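Probable hydrolase (Pseudomonas aeruginosa, PDB 3OM8) is probably an alpha/beta-fold hydrolase, tentatively assigned as a 3-oxoadipate enol-lactonase that would open the ring of a lactone substrate. Local coordinates at residues 94-99 with 118-123; 13-18 with 60-65; 210-215 with 236-241. All coordinates share one frame; numbering follows the deposited sequence.

Contact 1: residues 94-99 with 118-123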
loop_
_atom_site.group_PDB
_atom_site.type_symbol
_atom_site.label_atom_id
_atom_site.label_comp_id
_atom_site.label_asym_id
_atom_site.label_seq_id
_atom_site.Cartn_x
_atom_site.Cartn_y
_atom_site.Cartn_z
ATOM N N ARG B 94 -29.149 2.260 8.037
ATOM C CA ARG B 94 -27.699 2.145 7.979
ATOM C C ARG B 94 -27.231 1.324 6.777
ATOM O O ARG B 94 -27.834 0.313 6.420
ATOM C CB ARG B 94 -27.192 1.535 9.289
ATOM C CG ARG B 94 -25.693 1.477 9.421
ATOM C CD ARG B 94 -25.281 0.920 10.783
ATOM N NE ARG B 94 -24.550 1.928 11.542
ATOM C CZ ARG B 94 -23.539 1.669 12.364
ATOM N NH1 ARG B 94 -22.930 2.667 13.001
ATOM N NH2 ARG B 94 -23.136 0.412 12.543
ATOM N N ALA B 95 -26.150 1.769 6.154
ATOM C CA ALA B 95 -25.685 1.155 4.924
ATOM C C ALA B 95 -24.173 1.170 4.865
ATOM O O ALA B 95 -23.525 1.963 5.549
ATOM C CB ALA B 95 -26.253 1.910 3.721
ATOM N N HIS B 96 -23.611 0.298 4.040
ATOM C CA HIS B 96 -22.203 0.417 3.702
ATOM C C HIS B 96 -22.103 1.509 2.652
ATOM O O HIS B 96 -23.028 1.702 1.875
ATOM C CB HIS B 96 -21.652 -0.894 3.133
ATOM C CG HIS B 96 -21.617 -2.016 4.121
ATOM N ND1 HIS B 96 -20.903 -1.945 5.297
ATOM C CD2 HIS B 96 -22.189 -3.244 4.097
ATOM C CE1 HIS B 96 -21.047 -3.079 5.963
ATOM N NE2 HIS B 96 -21.820 -3.883 5.256
ATOM N N PHE B 97 -20.976 2.206 2.620
ATOM C CA PHE B 97 -20.783 3.278 1.671
ATOM C C PHE B 97 -19.478 3.110 0.926
ATOM O O PHE B 97 -18.430 2.976 1.541
ATOM C CB PHE B 97 -20.795 4.634 2.387
ATOM C CG PHE B 97 -20.787 5.826 1.446
ATOM C CD1 PHE B 97 -21.969 6.419 1.044
ATOM C CD2 PHE B 97 -19.591 6.341 0.964
ATOM C CE1 PHE B 97 -21.955 7.502 0.178
ATOM C CE2 PHE B 97 -19.573 7.421 0.107
ATOM C CZ PHE B 97 -20.753 8.000 -0.288
ATOM N N LEU B 98 -19.549 3.129 -0.402
ATOM C CA LEU B 98 -18.357 3.185 -1.242
ATOM C C LEU B 98 -18.400 4.422 -2.146
ATOM O O LEU B 98 -19.302 4.557 -2.977
ATOM C CB LEU B 98 -18.241 1.923 -2.097
ATOM C CG LEU B 98 -17.317 1.964 -3.315
ATOM C CD1 LEU B 98 -15.974 2.577 -2.981
ATOM C CD2 LEU B 98 -17.130 0.557 -3.845
ATOM N N GLY B 99 -17.421 5.310 -1.991
ATOM C CA GLY B 99 -17.361 6.527 -2.785
ATOM C C GLY B 99 -16.020 6.651 -3.475
ATOM O O GLY B 99 -14.980 6.443 -2.853
ATOM N N ILE B 118 -23.759 4.923 8.790
ATOM C CA ILE B 118 -22.743 4.204 8.021
ATOM C C ILE B 118 -22.239 2.929 8.721
ATOM O O ILE B 118 -21.852 2.955 9.895
ATOM C CB ILE B 118 -21.509 5.093 7.728
ATOM C CG1 ILE B 118 -21.900 6.373 6.992
ATOM C CG2 ILE B 118 -20.476 4.310 6.932
ATOM C CD1 ILE B 118 -22.538 6.154 5.626
ATOM N N GLU B 119 -22.243 1.817 7.992
ATOM C CA GLU B 119 -21.668 0.567 8.492
ATOM C C GLU B 119 -20.176 0.578 8.206
ATOM O O GLU B 119 -19.393 1.136 8.974
ATOM C CB GLU B 119 -22.321 -0.643 7.820
ATOM C CG GLU B 119 -23.096 -1.563 8.760
ATOM C CD GLU B 119 -22.187 -2.401 9.627
ATOM O OE1 GLU B 119 -21.346 -1.823 10.345
ATOM O OE2 GLU B 119 -22.309 -3.644 9.591
ATOM N N ARG B 120 -19.784 -0.020 7.085
ATOM C CA ARG B 120 -18.386 0.015 6.672
ATOM C C ARG B 120 -18.143 1.017 5.542
ATOM O O ARG B 120 -19.015 1.255 4.700
ATOM C CB ARG B 120 -17.898 -1.382 6.302
ATOM C CG ARG B 120 -17.941 -2.332 7.499
ATOM C CD ARG B 120 -17.340 -3.703 7.215
ATOM N NE ARG B 120 -17.705 -4.642 8.274
ATOM C CZ ARG B 120 -17.370 -5.930 8.299
ATOM N NH1 ARG B 120 -17.766 -6.685 9.311
ATOM N NH2 ARG B 120 -16.643 -6.465 7.324
ATOM N N LEU B 121 -16.955 1.608 5.536
ATOM C CA LEU B 121 -16.660 2.701 4.620
ATOM C C LEU B 121 -15.495 2.367 3.693
ATOM O O LEU B 121 -14.408 1.995 4.145
ATOM C CB LEU B 121 -16.363 3.972 5.419
ATOM C CG LEU B 121 -16.018 5.276 4.712
ATOM C CD1 LEU B 121 -17.245 5.857 3.954
ATOM C CD2 LEU B 121 -15.487 6.268 5.749
ATOM N N VAL B 122 -15.739 2.479 2.391
ATOM C CA VAL B 122 -14.681 2.358 1.393
ATOM C C VAL B 122 -14.470 3.703 0.689
ATOM O O VAL B 122 -15.430 4.364 0.280
ATOM C CB VAL B 122 -14.986 1.268 0.358
ATOM C CG1 VAL B 122 -13.777 1.042 -0.551
ATOM C CG2 VAL B 122 -15.370 -0.042 1.062
ATOM N N LEU B 123 -13.207 4.103 0.576
ATOM C CA LEU B 123 -12.828 5.373 -0.013
ATOM C C LEU B 123 -11.860 5.099 -1.148
ATOM O O LEU B 123 -10.706 4.748 -0.905
ATOM C CB LEU B 123 -12.142 6.231 1.044
ATOM C CG LEU B 123 -12.948 6.425 2.326
ATOM C CD1 LEU B 123 -12.149 7.202 3.363
ATOM C CD2 LEU B 123 -14.261 7.135 2.013
#

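Contact 2: residues 13-18 with 60-65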
loop_
_atom_site.group_PDB
_atom_site.type_symbol
_atom_site.label_atom_id
_atom_site.label_comp_id
_atom_site.label_asym_id
_atom_site.label_seq_id
_atom_site.Cartn_x
_atom_site.Cartn_y
_atom_site.Cartn_z
ATOM N N ASP B 13 -34.276 20.849 -0.509
ATOM C CA ASP B 13 -33.971 22.160 -1.084
ATOM C C ASP B 13 -34.393 22.267 -2.549
ATOM O O ASP B 13 -33.922 23.141 -3.279
ATOM C CB ASP B 13 -32.486 22.494 -0.932
ATOM C CG ASP B 13 -31.600 21.612 -1.790
ATOM O OD1 ASP B 13 -31.988 20.455 -2.053
ATOM O OD2 ASP B 13 -30.515 22.080 -2.201
ATOM N N GLY B 14 -35.268 21.366 -2.979
ATOM C CA GLY B 14 -35.922 21.490 -4.273
ATOM C C GLY B 14 -35.126 21.063 -5.494
ATOM O O GLY B 14 -35.301 21.627 -6.575
ATOM N N ALA B 15 -34.243 20.081 -5.333
ATOM C CA ALA B 15 -33.614 19.457 -6.491
ATOM C C ALA B 15 -34.215 18.069 -6.670
ATOM O O ALA B 15 -34.971 17.609 -5.820
ATOM C CB ALA B 15 -32.121 19.387 -6.319
ATOM N N SER B 16 -33.903 17.416 -7.783
ATOM C CA SER B 16 -34.357 16.052 -8.024
ATOM C C SER B 16 -33.145 15.149 -8.251
ATOM O O SER B 16 -32.329 15.414 -9.135
ATOM C CB SER B 16 -35.290 16.007 -9.235
ATOM O OG SER B 16 -35.767 14.695 -9.484
ATOM N N LEU B 17 -33.020 14.099 -7.439
ATOM C CA LEU B 17 -31.910 13.137 -7.560
ATOM C C LEU B 17 -32.373 11.817 -8.164
ATOM O O LEU B 17 -33.319 11.203 -7.680
ATOM C CB LEU B 17 -31.269 12.865 -6.198
ATOM C CG LEU B 17 -30.606 14.057 -5.514
ATOM C CD1 LEU B 17 -30.009 13.629 -4.189
ATOM C CD2 LEU B 17 -29.549 14.661 -6.415
ATOM N N ALA B 18 -31.709 11.392 -9.229
ATOM C CA ALA B 18 -32.040 10.133 -9.871
ATOM C C ALA B 18 -31.290 9.007 -9.173
ATOM O O ALA B 18 -30.106 9.137 -8.880
ATOM C CB ALA B 18 -31.663 10.181 -11.327
ATOM N N ASP B 60 -27.164 9.389 -9.277
ATOM C CA ASP B 60 -26.424 10.454 -9.943
ATOM C C ASP B 60 -26.357 11.639 -8.993
ATOM O O ASP B 60 -27.380 12.123 -8.512
ATOM C CB ASP B 60 -27.088 10.840 -11.264
ATOM C CG ASP B 60 -26.853 9.807 -12.346
ATOM O OD1 ASP B 60 -25.898 9.025 -12.177
ATOM O OD2 ASP B 60 -27.603 9.769 -13.353
ATOM N N ALA B 61 -25.148 12.086 -8.688
ATOM C CA ALA B 61 -24.993 13.182 -7.751
ATOM C C ALA B 61 -25.719 14.458 -8.227
ATOM O O ALA B 61 -26.013 14.627 -9.411
ATOM C CB ALA B 61 -23.531 13.461 -7.523
ATOM N N ARG B 62 -26.015 15.335 -7.276
ATOM C CA ARG B 62 -26.503 16.672 -7.558
ATOM C C ARG B 62 -25.698 17.255 -8.723
ATOM O O ARG B 62 -24.471 17.211 -8.725
ATOM C CB ARG B 62 -26.353 17.510 -6.281
ATOM C CG ARG B 62 -26.568 18.991 -6.399
ATOM C CD ARG B 62 -26.462 19.621 -5.011
ATOM N NE ARG B 62 -27.480 19.086 -4.107
ATOM C CZ ARG B 62 -28.598 19.732 -3.770
ATOM N NH1 ARG B 62 -29.476 19.168 -2.948
ATOM N NH2 ARG B 62 -28.845 20.952 -4.255
ATOM N N GLY B 63 -26.391 17.763 -9.735
ATOM C CA GLY B 63 -25.731 18.419 -10.850
ATOM C C GLY B 63 -25.260 17.495 -11.961
ATOM O O GLY B 63 -24.720 17.965 -12.967
ATOM N N HIS B 64 -25.482 16.191 -11.797
ATOM C CA HIS B 64 -24.929 15.187 -12.714
ATOM C C HIS B 64 -25.964 14.273 -13.369
ATOM O O HIS B 64 -27.055 14.035 -12.827
ATOM C CB HIS B 64 -23.932 14.285 -11.973
ATOM C CG HIS B 64 -22.634 14.949 -11.644
ATOM N ND1 HIS B 64 -22.455 15.715 -10.513
ATOM C CD2 HIS B 64 -21.440 14.935 -12.281
ATOM C CE1 HIS B 64 -21.211 16.155 -10.474
ATOM N NE2 HIS B 64 -20.572 15.692 -11.534
ATOM N N GLY B 65 -25.584 13.737 -14.527
ATOM C CA GLY B 65 -26.360 12.724 -15.218
ATOM C C GLY B 65 -27.862 12.939 -15.261
ATOM O O GLY B 65 -28.350 13.871 -15.895
#

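Contact 3: residues 210-215 with 236-241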
loop_
_atom_site.group_PDB
_atom_site.type_symbol
_atom_site.label_atom_id
_atom_site.label_comp_id
_atom_site.label_asym_id
_atom_site.label_seq_id
_atom_site.Cartn_x
_atom_site.Cartn_y
_atom_site.Cartn_z
ATOM N N PRO B 210 -15.174 1.309 10.359
ATOM C CA PRO B 210 -14.119 0.549 9.687
ATOM C C PRO B 210 -13.929 1.105 8.293
ATOM O O PRO B 210 -14.899 1.222 7.558
ATOM C CB PRO B 210 -14.698 -0.867 9.607
ATOM C CG PRO B 210 -15.699 -0.925 10.720
ATOM C CD PRO B 210 -16.299 0.454 10.769
ATOM N N THR B 211 -12.696 1.432 7.939
ATOM C CA THR B 211 -12.421 2.089 6.680
ATOM C C THR B 211 -11.393 1.361 5.824
ATOM O O THR B 211 -10.304 1.052 6.287
ATOM C CB THR B 211 -11.901 3.512 6.931
ATOM O OG1 THR B 211 -12.842 4.226 7.742
ATOM C CG2 THR B 211 -11.694 4.234 5.619
ATOM N N LEU B 212 -11.741 1.109 4.566
ATOM C CA LEU B 212 -10.776 0.664 3.567
ATOM C C LEU B 212 -10.489 1.811 2.598
ATOM O O LEU B 212 -11.414 2.435 2.082
ATOM C CB LEU B 212 -11.319 -0.527 2.783
ATOM C CG LEU B 212 -10.520 -0.914 1.537
ATOM C CD1 LEU B 212 -9.125 -1.414 1.935
ATOM C CD2 LEU B 212 -11.245 -1.988 0.728
ATOM N N VAL B 213 -9.211 2.083 2.354
ATOM C CA VAL B 213 -8.804 3.093 1.386
ATOM C C VAL B 213 -8.118 2.445 0.186
ATOM O O VAL B 213 -7.125 1.733 0.343
ATOM C CB VAL B 213 -7.817 4.093 1.996
ATOM C CG1 VAL B 213 -7.418 5.133 0.959
ATOM C CG2 VAL B 213 -8.409 4.752 3.216
ATOM N N ILE B 214 -8.656 2.695 -1.005
ATOM C CA ILE B 214 -8.046 2.251 -2.254
ATOM C C ILE B 214 -7.393 3.445 -2.940
ATOM O O ILE B 214 -8.017 4.504 -3.074
ATOM C CB ILE B 214 -9.095 1.616 -3.182
ATOM C CG1 ILE B 214 -9.789 0.454 -2.463
ATOM C CG2 ILE B 214 -8.454 1.152 -4.487
ATOM C CD1 ILE B 214 -10.880 -0.202 -3.254
ATOM N N ALA B 215 -6.136 3.294 -3.348
ATOM C CA ALA B 215 -5.405 4.386 -3.994
ATOM C C ALA B 215 -4.736 3.926 -5.282
ATOM O O ALA B 215 -4.452 2.744 -5.448
ATOM C CB ALA B 215 -4.377 4.988 -3.050
ATOM N N GLY B 236 -7.475 2.018 12.662
ATOM C CA GLY B 236 -7.847 0.721 12.118
ATOM C C GLY B 236 -8.118 0.670 10.622
ATOM O O GLY B 236 -8.566 -0.354 10.102
ATOM N N ALA B 237 -7.857 1.771 9.923
ATOM C CA ALA B 237 -8.074 1.807 8.483
ATOM C C ALA B 237 -7.042 0.953 7.756
ATOM O O ALA B 237 -5.901 0.826 8.205
ATOM C CB ALA B 237 -8.039 3.258 7.959
ATOM N N ARG B 238 -7.452 0.375 6.632
ATOM C CA ARG B 238 -6.539 -0.351 5.758
ATOM C C ARG B 238 -6.309 0.395 4.442
ATOM O O ARG B 238 -7.144 1.196 4.012
ATOM C CB ARG B 238 -7.104 -1.726 5.425
ATOM C CG ARG B 238 -7.130 -2.704 6.562
ATOM C CD ARG B 238 -6.974 -4.096 6.005
ATOM N NE ARG B 238 -8.175 -4.545 5.317
ATOM C CZ ARG B 238 -8.212 -4.905 4.041
ATOM N NH1 ARG B 238 -9.357 -5.315 3.520
ATOM N NH2 ARG B 238 -7.114 -4.866 3.288
ATOM N N LEU B 239 -5.185 0.101 3.797
ATOM C CA LEU B 239 -4.841 0.691 2.510
ATOM C C LEU B 239 -4.525 -0.397 1.487
ATOM O O LEU B 239 -3.721 -1.297 1.744
ATOM C CB LEU B 239 -3.637 1.634 2.652
ATOM C CG LEU B 239 -3.046 2.220 1.365
ATOM C CD1 LEU B 239 -3.988 3.294 0.830
ATOM C CD2 LEU B 239 -1.668 2.807 1.584
ATOM N N VAL B 240 -5.176 -0.308 0.333
ATOM C CA VAL B 240 -4.856 -1.126 -0.823
ATOM C C VAL B 240 -4.379 -0.194 -1.932
ATOM O O VAL B 240 -5.046 0.773 -2.248
ATOM C CB VAL B 240 -6.087 -1.908 -1.301
ATOM C CG1 VAL B 240 -5.904 -2.387 -2.738
ATOM C CG2 VAL B 240 -6.364 -3.083 -0.361
ATOM N N THR B 241 -3.222 -0.466 -2.514
ATOM C CA THR B 241 -2.713 0.392 -3.575
ATOM C C THR B 241 -2.599 -0.364 -4.886
ATOM O O THR B 241 -1.869 -1.345 -4.980
ATOM C CB THR B 241 -1.347 0.969 -3.209
ATOM O OG1 THR B 241 -1.478 1.785 -2.042
ATOM C CG2 THR B 241 -0.803 1.819 -4.350
#

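Contact 1: residues 94-99 with 118-123
Arg-94 lays one face of its guanidinium group against the carbonyl of Ile-118. The O of Ile-118 is 3.3 Å from CZ of Arg-94, above the plane, so no N-H points at it. The chain bends at chi3 (-117°), which turns the group back over residues 118-119. Its NH2 forms a long salt bridge of charges alone with OE1 of Glu-119. The NE of Arg-94 bonds to the carbonyl of Gln-116, and Ile-118 O accepts a bond from Arg-209.

Ala-95 pairs with Ile-118, and its O takes the N-H of Glu-119 (O to N, 2.8 Å). Between Ala-95 and Phe-97 the register shifts by one, a beta bulge with the extra residue in 118-121. The ring of His-96 lies toward residues 119-120, where the chain turns a corner. Its ND1 accepts the backbone N-H of Arg-120 in the ring plane (ND1 to N, 2.9 Å). This bond fixes the rotation of the ring and leaves ND1 without a proton. CB of Glu-119 and CB of Arg-120 both press on ND1.

Phe-97 resumes regular parallel pairing. Its N donates to Arg-120 O and its O accepts from Val-122 N, both bonds nearly straight. Its ring runs beside Leu-121, with CD2 of Phe-97 3.8 Å from CD1 of Leu-121. The CB of Phe-97 meets CD1 of Ile-118. On the other face CD1 of Leu-98 touches CG1 of Val-122 at 3.6 Å. Gly-99 continues the ladder, its N on Val-122 O, and probably begins the nucleophile elbow of the fold.

The two strands are neighbours in a beta-alpha-beta unit. Helix 102-113 covers the face of Phe-97, Ile-118 and Leu-121. Helix 253-264 covers the face of His-96, Leu-98 and Val-122. Strand 29-33 flanks residues 95-99, and strand 211-216 flanks residues 121-123.

Contact 2: residues 13-18 with 60-65
Arg-62 grips Asp-13 end-on in a salt bridge, with NH1 and NH2 each on one oxygen. NH1 of Arg-62 gives a nearly straight bond to OD1 of Asp-13 (3.0 Å, 173°), in the guanidinium plane. NH2 of Arg-62 reaches the syn lone pair of OD2 of Asp-13 at 2.9 Å, tilted from that plane. The two flat groups are turned 44° apart, so the grip is twisted. The Arg-62 chain leaves the backbone extended and then bends at chi3 (-61°), which swings the guanidinium over to the carboxylate.

This is the solvent side of the contact, where Asp-13 is exposed. The packing tightens toward the strand. CB of Ala-15 lies over one face of the guanidinium, 4.2 Å from NH2 of Arg-62. Leu-17 is buried and sends CD2 against the backbone of residues 60-62, with Leu-17 CD2 3.7 Å from Arg-62 N. Next to it, the N of Asp-60 donates to the O of Ala-18 at 3.0 Å.

Two bonds within 60-65 shape the loop. A type II turn from Ala-61 to His-64 closes with His-64 N on Ala-61 O, and His-64 ND1 donates to Arg-62 O. Asp-60 is held from outside the segment, OD1 by the N of Leu-40 and OD2 by the N of Ala-66.

This loop follows strand 55-59, the neighbour of strand 16-22 in the sheet. Thr-11 bonds to OD1 of Asp-13. Asp-13 and Asp-82 of helix 76-90 together balance the charge of Arg-62. The grip of Arg-62 would be expected to favour ionised Asp-13, and it links loop 60-65 to the loop before strand 16-22.

Contact 3: residues 210-215 with 236-241
Leu-212 pushes CD1 into the hollow between Arg-238 and Val-240. That one methyl sits 4.0 Å from CB of Arg-238 and 4.0 Å from CG2 of Val-240. The arginine chain bends at chi3 (-73°) and brings one face of its guanidinium over the same methyl. The planar group thus rests on a leucine branch, with CD1 toward its rim.

On the other face the bump comes from residues 236-241. CD1 of Leu-239 rests 3.5 Å from the O of Val-213 and 3.9 Å from CG1 of Val-213. It lies over Val-213 and, more loosely, reaches the CB of Ala-215. Near the start of the strands, CB of Thr-211 and CB of Ala-237 meet at 4.0 Å. The hydroxyl of Thr-211 bonds instead to the O of Arg-209.

The backbones are joined by four parallel-sheet bonds. Residues 238 and 240 each donate through N and accept through O, to and from 211, 213 and 215. The shortest are Val-213 N to Arg-238 O and Val-240 N to Val-213 O, both 2.8 Å. The strand segments twist by 21°.

Helix 224-233 covers Val-213 and Leu-239, while helix 253-264 covers Leu-212, Ile-214 and Arg-238. Thr-241 of the third subunit packs on Val-240, and Leu-239 of that subunit packs on Thr-241, so residues 238-241 also lie at a subunit interface. Strand 211-216, helix 224-233 and strand 238-242 form a beta-alpha-beta crossover, the last parallel pair of the alpha/beta hydrolase sheet.

Overall arrangement
All three contacts reach one eight-stranded sheet. Contacts 1 and 3 touch directly, with centres 12 Å apart. Strand 118-124 pairs with strand 211-216: Leu-121 O lies 2.8 Å from Leu-212 N, a probable hydrogen bond. Contact 2 lies toward the other edge, 20 Å from contact 1 and 29 Å from contact 3, centre to centre. Contacts 2 and 3 fall on opposite sides of the chain's centre. Gly-99 of contact 1 opens a probable nucleophile elbow. Ala-215 of contact 3 lies near the likely Ser-His-Asp triad, and Ala-61 of contact 2 near the elbow, neither touching. One residue of each contact thus lies in or near the probable active site.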